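Side-chain contacts in transcriptional regulator, MerR-family (Cupriavidus metallidurans CH34, PDB 5GPE), which binds lead(II) and probably acts as a DNA-binding transcriptional regulator of the MerR family: residues Val15-Val18 / Arg19-Ser23; Leu84-Ala87 / His88-Gln91; Arg93-Met96 / Lys97-Ala101. One frame throughout, in Å; residues are numbered along the deposited sequence.

Contact 1. Residues Val15-Val18 / Arg19-Ser23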
ATOM      1  N   VAL B  15     -19.519   1.211  13.758  1.00 19.02           N
ATOM      2  CA  VAL B  15     -20.717   0.861  12.985  1.00 21.04           C
ATOM      3  C   VAL B  15     -20.425   0.932  11.481  1.00 20.62           C
ATOM      4  O   VAL B  15     -20.784   0.029  10.726  1.00 20.53           O
ATOM      5  CB  VAL B  15     -21.923   1.778  13.360  1.00 23.65           C
ATOM      6  CG1 VAL B  15     -23.093   1.626  12.381  1.00 26.15           C
ATOM      7  CG2 VAL B  15     -22.396   1.481  14.781  1.00 24.40           C
ATOM      8  N   GLN B  16     -19.793   2.015  11.048  1.00 19.79           N
ATOM      9  CA  GLN B  16     -19.455   2.175   9.618  1.00 20.96           C
ATOM     10  C   GLN B  16     -18.542   1.042   9.089  1.00 20.27           C
ATOM     11  O   GLN B  16     -18.626   0.666   7.923  1.00 18.70           O
ATOM     12  CB  GLN B  16     -18.833   3.550   9.355  1.00 23.47           C
ATOM     13  CG  GLN B  16     -17.482   3.786  10.016  1.00 24.84           C
ATOM     14  CD  GLN B  16     -16.916   5.154   9.698  1.00 27.89           C
ATOM     15  OE1 GLN B  16     -16.001   5.286   8.879  1.00 31.31           O
ATOM     16  NE2 GLN B  16     -17.464   6.180  10.316  1.00 29.89           N
ATOM     17  N   THR B  17     -17.685   0.508   9.958  1.00 20.04           N
ATOM     18  CA  THR B  17     -16.843  -0.628   9.609  1.00 19.79           C
ATOM     19  C   THR B  17     -17.669  -1.909   9.429  1.00 18.68           C
ATOM     20  O   THR B  17     -17.462  -2.646   8.479  1.00 16.94           O
ATOM     21  CB  THR B  17     -15.719  -0.843  10.633  1.00 21.42           C
ATOM     22  OG1 THR B  17     -14.941   0.352  10.726  1.00 24.41           O
ATOM     23  CG2 THR B  17     -14.799  -1.995  10.220  1.00 21.91           C
ATOM     24  N   VAL B  18     -18.619  -2.152  10.331  1.00 18.54           N
ATOM     25  CA  VAL B  18     -19.552  -3.258  10.175  1.00 18.56           C
ATOM     26  C   VAL B  18     -20.306  -3.137   8.841  1.00 17.73           C
ATOM     27  O   VAL B  18     -20.432  -4.117   8.106  1.00 17.97           O
ATOM     28  CB  VAL B  18     -20.578  -3.336  11.337  1.00 19.71           C
ATOM     29  CG1 VAL B  18     -21.560  -4.475  11.118  1.00 20.77           C
ATOM     30  CG2 VAL B  18     -19.872  -3.533  12.673  1.00 20.50           C
ATOM     31  N   ARG B  19     -20.825  -1.942   8.546  1.00 17.20           N
ATOM     32  CA  ARG B  19     -21.569  -1.711   7.296  1.00 19.07           C
ATOM     33  C   ARG B  19     -20.693  -1.874   6.055  1.00 17.82           C
ATOM     34  O   ARG B  19     -21.154  -2.338   5.019  1.00 19.66           O
ATOM     35  CB  ARG B  19     -22.221  -0.320   7.285  1.00 20.82           C
ATOM     36  CG  ARG B  19     -23.357  -0.186   8.269  1.00 23.87           C
ATOM     37  CD  ARG B  19     -24.403   0.818   7.835  1.00 29.87           C
ATOM     38  NE  ARG B  19     -25.507   0.777   8.789  1.00 36.55           N
ATOM     39  CZ  ARG B  19     -25.823   1.695   9.695  1.00 38.94           C
ATOM     40  NH1 ARG B  19     -25.140   2.830   9.813  1.00 36.07           N
ATOM     41  NH2 ARG B  19     -26.864   1.451  10.496  1.00 46.89           N
ATOM     42  N   PHE B  20     -19.433  -1.491   6.164  1.00 17.11           N
ATOM     43  CA  PHE B  20     -18.459  -1.739   5.075  1.00 17.67           C
ATOM     44  C   PHE B  20     -18.315  -3.247   4.788  1.00 17.78           C
ATOM     45  O   PHE B  20     -18.404  -3.685   3.643  1.00 17.73           O
ATOM     46  CB  PHE B  20     -17.106  -1.126   5.437  1.00 16.94           C
ATOM     47  CG  PHE B  20     -16.015  -1.427   4.460  1.00 16.62           C
ATOM     48  CD1 PHE B  20     -16.141  -1.068   3.124  1.00 17.56           C
ATOM     49  CD2 PHE B  20     -14.838  -2.027   4.883  1.00 16.15           C
ATOM     50  CE1 PHE B  20     -15.119  -1.335   2.218  1.00 16.68           C
ATOM     51  CE2 PHE B  20     -13.815  -2.291   3.993  1.00 16.40           C
ATOM     52  CZ  PHE B  20     -13.957  -1.944   2.655  1.00 17.09           C
ATOM     53  N   TYR B  21     -18.119  -4.033   5.849  1.00 18.33           N
ATOM     54  CA  TYR B  21     -18.024  -5.489   5.722  1.00 19.12           C
ATOM     55  C   TYR B  21     -19.305  -6.115   5.168  1.00 19.89           C
ATOM     56  O   TYR B  21     -19.240  -7.042   4.365  1.00 22.81           O
ATOM     57  CB  TYR B  21     -17.669  -6.128   7.062  1.00 19.24           C
ATOM     58  CG  TYR B  21     -16.315  -5.757   7.608  1.00 18.82           C
ATOM     59  CD1 TYR B  21     -15.271  -5.336   6.776  1.00 19.66           C
ATOM     60  CD2 TYR B  21     -16.068  -5.815   8.966  1.00 20.21           C
ATOM     61  CE1 TYR B  21     -14.036  -4.996   7.295  1.00 19.57           C
ATOM     62  CE2 TYR B  21     -14.825  -5.485   9.492  1.00 20.09           C
ATOM     63  CZ  TYR B  21     -13.820  -5.066   8.647  1.00 19.49           C
ATOM     64  OH  TYR B  21     -12.583  -4.743   9.138  1.00 17.96           O
ATOM     65  N   GLU B  22     -20.459  -5.585   5.559  1.00 21.07           N
ATOM     66  CA  GLU B  22     -21.741  -5.996   4.968  1.00 25.09           C
ATOM     67  C   GLU B  22     -21.802  -5.724   3.474  1.00 24.68           C
ATOM     68  O   GLU B  22     -22.160  -6.605   2.694  1.00 27.89           O
ATOM     69  CB  GLU B  22     -22.916  -5.281   5.632  1.00 28.56           C
ATOM     70  CG  GLU B  22     -23.216  -5.791   7.022  1.00 31.84           C
ATOM     71  CD  GLU B  22     -24.476  -5.192   7.624  1.00 33.92           C
ATOM     72  OE1 GLU B  22     -24.682  -3.961   7.494  1.00 36.80           O
ATOM     73  OE2 GLU B  22     -25.235  -5.954   8.253  1.00 35.60           O
ATOM     74  N   SER B  23     -21.457  -4.501   3.079  1.00 25.12           N
ATOM     75  CA  SER B  23     -21.458  -4.122   1.652  1.00 28.06           C
ATOM     76  C   SER B  23     -20.489  -4.980   0.820  1.00 28.93           C
ATOM     77  O   SER B  23     -20.725  -5.200  -0.359  1.00 29.19           O
ATOM     78  CB  SER B  23     -21.145  -2.634   1.467  1.00 29.54           C
ATOM     79  OG  SER B  23     -19.800  -2.358   1.822  1.00 30.88           O
TER

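Contact 2. Residues Leu84-Ala87 / His88-Gln91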
ATOM      1  N   LEU B  84      -2.961 -20.356   0.447  1.00 18.28           N
ATOM      2  CA  LEU B  84      -3.221 -18.915   0.581  1.00 18.97           C
ATOM      3  C   LEU B  84      -2.196 -18.237   1.498  1.00 19.04           C
ATOM      4  O   LEU B  84      -1.615 -17.204   1.155  1.00 16.62           O
ATOM      5  CB  LEU B  84      -4.633 -18.695   1.097  1.00 20.87           C
ATOM      6  CG  LEU B  84      -5.138 -17.263   1.258  1.00 24.05           C
ATOM      7  CD1 LEU B  84      -6.657 -17.255   1.182  1.00 26.28           C
ATOM      8  CD2 LEU B  84      -4.681 -16.630   2.574  1.00 25.15           C
ATOM      9  N   VAL B  85      -1.935 -18.855   2.648  1.00 18.45           N
ATOM     10  CA  VAL B  85      -0.927 -18.341   3.565  1.00 18.61           C
ATOM     11  C   VAL B  85       0.488 -18.436   2.964  1.00 18.11           C
ATOM     12  O   VAL B  85       1.287 -17.513   3.119  1.00 17.89           O
ATOM     13  CB  VAL B  85      -0.988 -19.043   4.934  1.00 19.92           C
ATOM     14  CG1 VAL B  85       0.152 -18.593   5.839  1.00 20.57           C
ATOM     15  CG2 VAL B  85      -2.326 -18.755   5.589  1.00 19.81           C
ATOM     16  N   ASP B  86       0.808 -19.552   2.314  1.00 16.05           N
ATOM     17  CA  ASP B  86       2.115 -19.697   1.644  1.00 19.11           C
ATOM     18  C   ASP B  86       2.338 -18.621   0.581  1.00 18.24           C
ATOM     19  O   ASP B  86       3.441 -18.070   0.479  1.00 18.40           O
ATOM     20  CB  ASP B  86       2.261 -21.078   1.001  1.00 23.09           C
ATOM     21  CG  ASP B  86       2.465 -22.185   2.017  1.00 26.03           C
ATOM     22  OD1 ASP B  86       2.940 -21.905   3.141  1.00 29.20           O
ATOM     23  OD2 ASP B  86       2.183 -23.355   1.683  1.00 28.00           O
ATOM     24  N   ALA B  87       1.303 -18.335  -0.209  1.00 17.08           N
ATOM     25  CA  ALA B  87       1.402 -17.292  -1.267  1.00 18.92           C
ATOM     26  C   ALA B  87       1.579 -15.896  -0.649  1.00 17.58           C
ATOM     27  O   ALA B  87       2.337 -15.078  -1.168  1.00 16.00           O
ATOM     28  CB  ALA B  87       0.200 -17.317  -2.187  1.00 19.51           C
ATOM     29  N   HIS B  88       0.936 -15.661   0.494  1.00 17.61           N
ATOM     30  CA  HIS B  88       1.101 -14.397   1.202  1.00 18.71           C
ATOM     31  C   HIS B  88       2.516 -14.225   1.755  1.00 17.69           C
ATOM     32  O   HIS B  88       3.117 -13.156   1.623  1.00 18.57           O
ATOM     33  CB  HIS B  88       0.101 -14.239   2.351  1.00 20.32           C
ATOM     34  CG  HIS B  88      -0.188 -12.814   2.667  1.00 23.32           C
ATOM     35  ND1 HIS B  88      -1.355 -12.201   2.281  1.00 28.61           N
ATOM     36  CD2 HIS B  88       0.563 -11.855   3.256  1.00 23.26           C
ATOM     37  CE1 HIS B  88      -1.326 -10.935   2.647  1.00 29.39           C
ATOM     38  NE2 HIS B  88      -0.176 -10.701   3.247  1.00 25.64           N
ATOM     39  N   ILE B  89       3.048 -15.285   2.351  1.00 16.87           N
ATOM     40  CA  ILE B  89       4.443 -15.293   2.817  1.00 17.64           C
ATOM     41  C   ILE B  89       5.411 -14.973   1.656  1.00 17.33           C
ATOM     42  O   ILE B  89       6.323 -14.152   1.802  1.00 15.58           O
ATOM     43  CB  ILE B  89       4.802 -16.634   3.479  1.00 18.83           C
ATOM     44  CG1 ILE B  89       4.079 -16.773   4.827  1.00 19.62           C
ATOM     45  CG2 ILE B  89       6.303 -16.773   3.693  1.00 19.92           C
ATOM     46  CD1 ILE B  89       4.062 -18.193   5.367  1.00 20.76           C
ATOM     47  N   ALA B  90       5.225 -15.635   0.521  1.00 17.67           N
ATOM     48  CA  ALA B  90       6.068 -15.397  -0.677  1.00 19.65           C
ATOM     49  C   ALA B  90       6.009 -13.931  -1.128  1.00 19.72           C
ATOM     50  O   ALA B  90       7.031 -13.318  -1.450  1.00 21.95           O
ATOM     51  CB  ALA B  90       5.654 -16.315  -1.822  1.00 20.77           C
ATOM     52  N   GLN B  91       4.798 -13.386  -1.145  1.00 19.90           N
ATOM     53  CA  GLN B  91       4.568 -11.961  -1.440  1.00 21.85           C
ATOM     54  C   GLN B  91       5.337 -10.997  -0.518  1.00 17.66           C
ATOM     55  O   GLN B  91       5.947 -10.022  -0.977  1.00 16.22           O
ATOM     56  CB  GLN B  91       3.088 -11.625  -1.342  1.00 27.27           C
ATOM     57  CG  GLN B  91       2.451 -11.304  -2.667  1.00 34.51           C
ATOM     58  CD  GLN B  91       0.942 -11.410  -2.626  1.00 49.22           C
ATOM     59  OE1 GLN B  91       0.343 -12.069  -3.476  1.00 54.98           O
ATOM     60  NE2 GLN B  91       0.314 -10.770  -1.630  1.00 57.73           N
TER

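Contact 3. Residues Arg93-Met96 / Lys97-Ala101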
ATOM      1  N   ARG B  93       7.970 -11.692   1.310  1.00 16.11           N
ATOM      2  CA  ARG B  93       9.408 -11.880   1.110  1.00 17.54           C
ATOM      3  C   ARG B  93       9.939 -11.082  -0.090  1.00 17.72           C
ATOM      4  O   ARG B  93      11.014 -10.486  -0.029  1.00 16.62           O
ATOM      5  CB  ARG B  93       9.750 -13.368   0.973  1.00 19.52           C
ATOM      6  CG  ARG B  93       9.669 -14.107   2.309  1.00 20.04           C
ATOM      7  CD  ARG B  93       9.773 -15.611   2.150  1.00 21.36           C
ATOM      8  NE  ARG B  93       9.775 -16.247   3.457  1.00 23.26           N
ATOM      9  CZ  ARG B  93       9.650 -17.550   3.705  1.00 21.14           C
ATOM     10  NH1 ARG B  93       9.488 -18.430   2.735  1.00 19.15           N
ATOM     11  NH2 ARG B  93       9.669 -17.960   4.967  1.00 21.59           N
ATOM     12  N   THR B  94       9.168 -11.065  -1.170  1.00 18.18           N
ATOM     13  CA  THR B  94       9.553 -10.294  -2.365  1.00 18.52           C
ATOM     14  C   THR B  94       9.522  -8.786  -2.061  1.00 17.75           C
ATOM     15  O   THR B  94      10.415  -8.044  -2.458  1.00 17.74           O
ATOM     16  CB  THR B  94       8.643 -10.627  -3.550  1.00 19.13           C
ATOM     17  OG1 THR B  94       8.776 -12.014  -3.856  1.00 18.41           O
ATOM     18  CG2 THR B  94       9.011  -9.798  -4.784  1.00 20.53           C
ATOM     19  N   LYS B  95       8.500  -8.352  -1.341  1.00 17.62           N
ATOM     20  CA  LYS B  95       8.379  -6.944  -0.950  1.00 18.57           C
ATOM     21  C   LYS B  95       9.565  -6.496  -0.082  1.00 17.41           C
ATOM     22  O   LYS B  95      10.079  -5.406  -0.258  1.00 16.55           O
ATOM     23  CB  LYS B  95       7.039  -6.689  -0.242  1.00 20.30           C
ATOM     24  CG  LYS B  95       6.785  -5.242   0.126  1.00 23.87           C
ATOM     25  CD  LYS B  95       6.653  -4.338  -1.104  1.00 30.03           C
ATOM     26  CE  LYS B  95       6.700  -2.850  -0.711  1.00 37.03           C
ATOM     27  NZ  LYS B  95       5.468  -2.424   0.003  1.00 44.42           N
ATOM     28  N   MET B  96      10.004  -7.351   0.834  1.00 16.02           N
ATOM     29  CA  MET B  96      11.165  -7.045   1.692  1.00 19.96           C
ATOM     30  C   MET B  96      12.454  -6.843   0.884  1.00 19.58           C
ATOM     31  O   MET B  96      13.243  -5.931   1.165  1.00 19.95           O
ATOM     32  CB  MET B  96      11.367  -8.127   2.762  1.00 21.95           C
ATOM     33  CG  MET B  96      10.402  -7.979   3.937  1.00 24.99           C
ATOM     34  SD  MET B  96      10.626  -9.179   5.278  1.00 33.94           S
ATOM     35  CE  MET B  96      10.175 -10.677   4.469  1.00 29.88           C
ATOM     36  N   LYS B  97      12.648  -7.676  -0.129  1.00 18.84           N
ATOM     37  CA  LYS B  97      13.794  -7.517  -1.045  1.00 19.90           C
ATOM     38  C   LYS B  97      13.750  -6.187  -1.786  1.00 18.05           C
ATOM     39  O   LYS B  97      14.746  -5.481  -1.856  1.00 17.70           O
ATOM     40  CB  LYS B  97      13.864  -8.654  -2.051  1.00 21.27           C
ATOM     41  CG  LYS B  97      14.392  -9.945  -1.467  1.00 24.39           C
ATOM     42  CD  LYS B  97      14.059 -11.103  -2.389  1.00 28.04           C
ATOM     43  CE  LYS B  97      14.831 -12.346  -2.020  1.00 33.30           C
ATOM     44  NZ  LYS B  97      14.590 -13.410  -3.035  1.00 41.17           N
ATOM     45  N   GLU B  98      12.585  -5.865  -2.336  1.00 15.48           N
ATOM     46  CA  GLU B  98      12.362  -4.598  -3.045  1.00 17.89           C
ATOM     47  C   GLU B  98      12.554  -3.377  -2.145  1.00 16.09           C
ATOM     48  O   GLU B  98      13.221  -2.418  -2.532  1.00 14.54           O
ATOM     49  CB  GLU B  98      10.971  -4.557  -3.685  1.00 19.19           C
ATOM     50  CG  GLU B  98      10.764  -5.601  -4.788  1.00 21.73           C
ATOM     51  CD  GLU B  98       9.512  -5.365  -5.640  1.00 24.62           C
ATOM     52  OE1 GLU B  98       8.834  -6.357  -6.036  1.00 21.57           O
ATOM     53  OE2 GLU B  98       9.214  -4.180  -5.942  1.00 29.75           O
ATOM     54  N   LEU B  99      12.023  -3.436  -0.930  1.00 15.55           N
ATOM     55  CA  LEU B  99      12.234  -2.347   0.044  1.00 16.47           C
ATOM     56  C   LEU B  99      13.679  -2.135   0.475  1.00 14.99           C
ATOM     57  O   LEU B  99      14.118  -0.994   0.632  1.00 14.56           O
ATOM     58  CB  LEU B  99      11.389  -2.536   1.302  1.00 17.83           C
ATOM     59  CG  LEU B  99       9.906  -2.242   1.153  1.00 20.97           C
ATOM     60  CD1 LEU B  99       9.237  -2.528   2.491  1.00 22.18           C
ATOM     61  CD2 LEU B  99       9.611  -0.815   0.731  1.00 22.36           C
ATOM     62  N   ARG B 100      14.429  -3.220   0.668  1.00 14.52           N
ATOM     63  CA  ARG B 100      15.835  -3.084   1.020  1.00 14.67           C
ATOM     64  C   ARG B 100      16.608  -2.413  -0.123  1.00 14.94           C
ATOM     65  O   ARG B 100      17.453  -1.531   0.109  1.00 14.63           O
ATOM     66  CB  ARG B 100      16.462  -4.431   1.375  1.00 15.49           C
ATOM     67  CG  ARG B 100      17.952  -4.379   1.675  1.00 17.34           C
ATOM     68  CD  ARG B 100      18.136  -3.488   2.890  1.00 18.36           C
ATOM     69  NE  ARG B 100      17.579  -4.151   4.091  1.00 18.94           N
ATOM     70  CZ  ARG B 100      17.485  -3.620   5.303  1.00 19.85           C
ATOM     71  NH1 ARG B 100      17.933  -2.399   5.546  1.00 21.69           N
ATOM     72  NH2 ARG B 100      16.972  -4.335   6.296  1.00 16.97           N
ATOM     73  N   ALA B 101      16.322  -2.831  -1.349  1.00 14.44           N
ATOM     74  CA  ALA B 101      16.949  -2.201  -2.519  1.00 15.09           C
ATOM     75  C   ALA B 101      16.576  -0.715  -2.589  1.00 15.30           C
ATOM     76  O   ALA B 101      17.424   0.111  -2.901  1.00 15.99           O
ATOM     77  CB  ALA B 101      16.567  -2.913  -3.807  1.00 15.26           C
TER

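Contact 1. Residues Val15-Val18 / Arg19-Ser23
Val-15 and Arg-19 lie alongside each other, one turn apart and pointing the same way, a methyl against a guanidinium face. The methyl CG1 of Val-15 sits over one face of the Arg-19 guanidinium, off-centre toward its rim, 3.5 Å from NH1. Thr-17 and Tyr-21 also lie side by side: the methyl CG2, above the ring plane but just beyond the rim on the CE2-CZ side, is 3.6 Å from CE2 of Tyr-21. With CG2 anti to the backbone N (chi1 of OG1 -57°), the threonine turns its methyl, not its hydroxyl, to the phenol. The carbonyl O of Thr-17 lies over a face of that ring, 3.4 Å from CG.

The polar interactions are mainly backbone. Four successive i to i+4 hydrogen bonds run from Arg-19 N to Val-15 O through Glu-22 N to Val-18 O, the latter 2.9 Å long. In the last turn Ser-23 OG donates to Phe-20 O at 2.7 Å.

Helix 15-23 is the second helix of the MerR-type helix-turn-helix, probably the DNA-recognition helix. Val-18 packs on Ile-4 and Leu-7 of helix 4-11, and Tyr-21 reaches helix 42-56, resting on Leu-48 and Ile-51 while its OH hydrogen-bonds Arg-55.

Contact 2. Residues Leu84-Ala87 / His88-Gln91
His-88 meets the preceding turn through its CB, 3.6 Å from Leu-84 O and equally close to Val-85 O. With CG anti to the backbone N (chi1 -154°, well short of 180°), the imidazole leads away from residues 84-87, and of this side chain it is CB that makes the near contacts with them. Its two nitrogens are bound outside these segments: ND1 to Glu-63 OE2 and NE2 to Asp-58 OD2. Two bonds at separate nitrogens fix the ring's rotation, and two carboxylates beside one buried imidazole would probably raise its affinity for a proton. The Asp-86 carboxylate barely reaches Ile-89, its OD1 being 4.5 Å from CD1, and its main partner is Arg-110 of the second subunit, through a salt bridge at OD1. The Gln-91 amide carbon CD lies 4.2 Å from Ala-87 O, a loose approach reached with chi1 at -111°, away from the staggered positions.

Apolar contact runs between Val-85 and Ile-89, whose side chains cross at a slant with CG1 and CD1 4.0 Å apart. Ile-89 CG1 also folds back to 3.4 Å from Val-85 O, the carbonyl that accepts the hydrogen bond from Ile-89 N at 2.9 Å. Three further i to i+4 backbone bonds, to the carbonyls of Leu-84, Asp-86 and Ala-87, confirm regular helix here.

These turns belong to the long helix 79-111, nearly all of them within a predicted coiled coil. The Val-85 side chain is about 8 Å from a bound lead ion. Leu-84 packs on Glu-63, Gln-66 and Leu-67 of helix 61-71, while Val-85, His-88 and Ile-89 meet Leu-106 of the second subunit; through this packing the segment joins helix 61-71 to the dimer interface.

Contact 3. Residues Arg93-Met96 / Lys97-Ala101
Lys-95 and Leu-99 meet one turn apart, where the lysine's aliphatic chain crosses the leucine. Lys-95 CE is 3.8 Å from Leu-99 CG and the same from CD2. The bend at chi2 (65°) swings the outer chain over toward Leu-99, so that CE, a methylene, does the touching. One residue earlier on the turn, Thr-94 and Glu-98 run side by side; the methyl CG2 is 3.7 Å from OE1, a van der Waals contact.

Behind these pairs stands the backbone. Leu-99 N donates to Lys-95 O at 2.8 Å, and Glu-98 N to Thr-94 O at 3.1 Å, whereas the bond from Lys-97 N to Arg-93 O stretches to 3.3 Å. The threonine is oriented from the preceding turn, since its OG1 is hydrogen-bonded to Ala-90 O.

Further out, one salt bridge joins the subunits, from Arg-93 NE to Glu-103 of the second subunit; a separate one, from Arg-100 NH1 to Glu-103 of its own chain, stays within the chain. Within the predicted coiled coil, helix 79-111 packs here against the second subunit, with Leu-99 on Leu-99 of that chain and Met-96 beside its Glu-103.

Along the chain the three contacts follow one another in sequence without overlap, in the order of their numbers. Contact 1 lies in helix 15-23 of the helix-turn-helix region, on the opposite side of the chain's centre from the other two; its centre is 27 Å from that of contact 2 and 33 Å from that of contact 3. Contacts 2 and 3 share helix 79-111, their centres 15 Å apart, and both touch the second subunit. The layout thus separates a probable DNA-reading element from a long dimerisation helix, as in other MerR-family regulators.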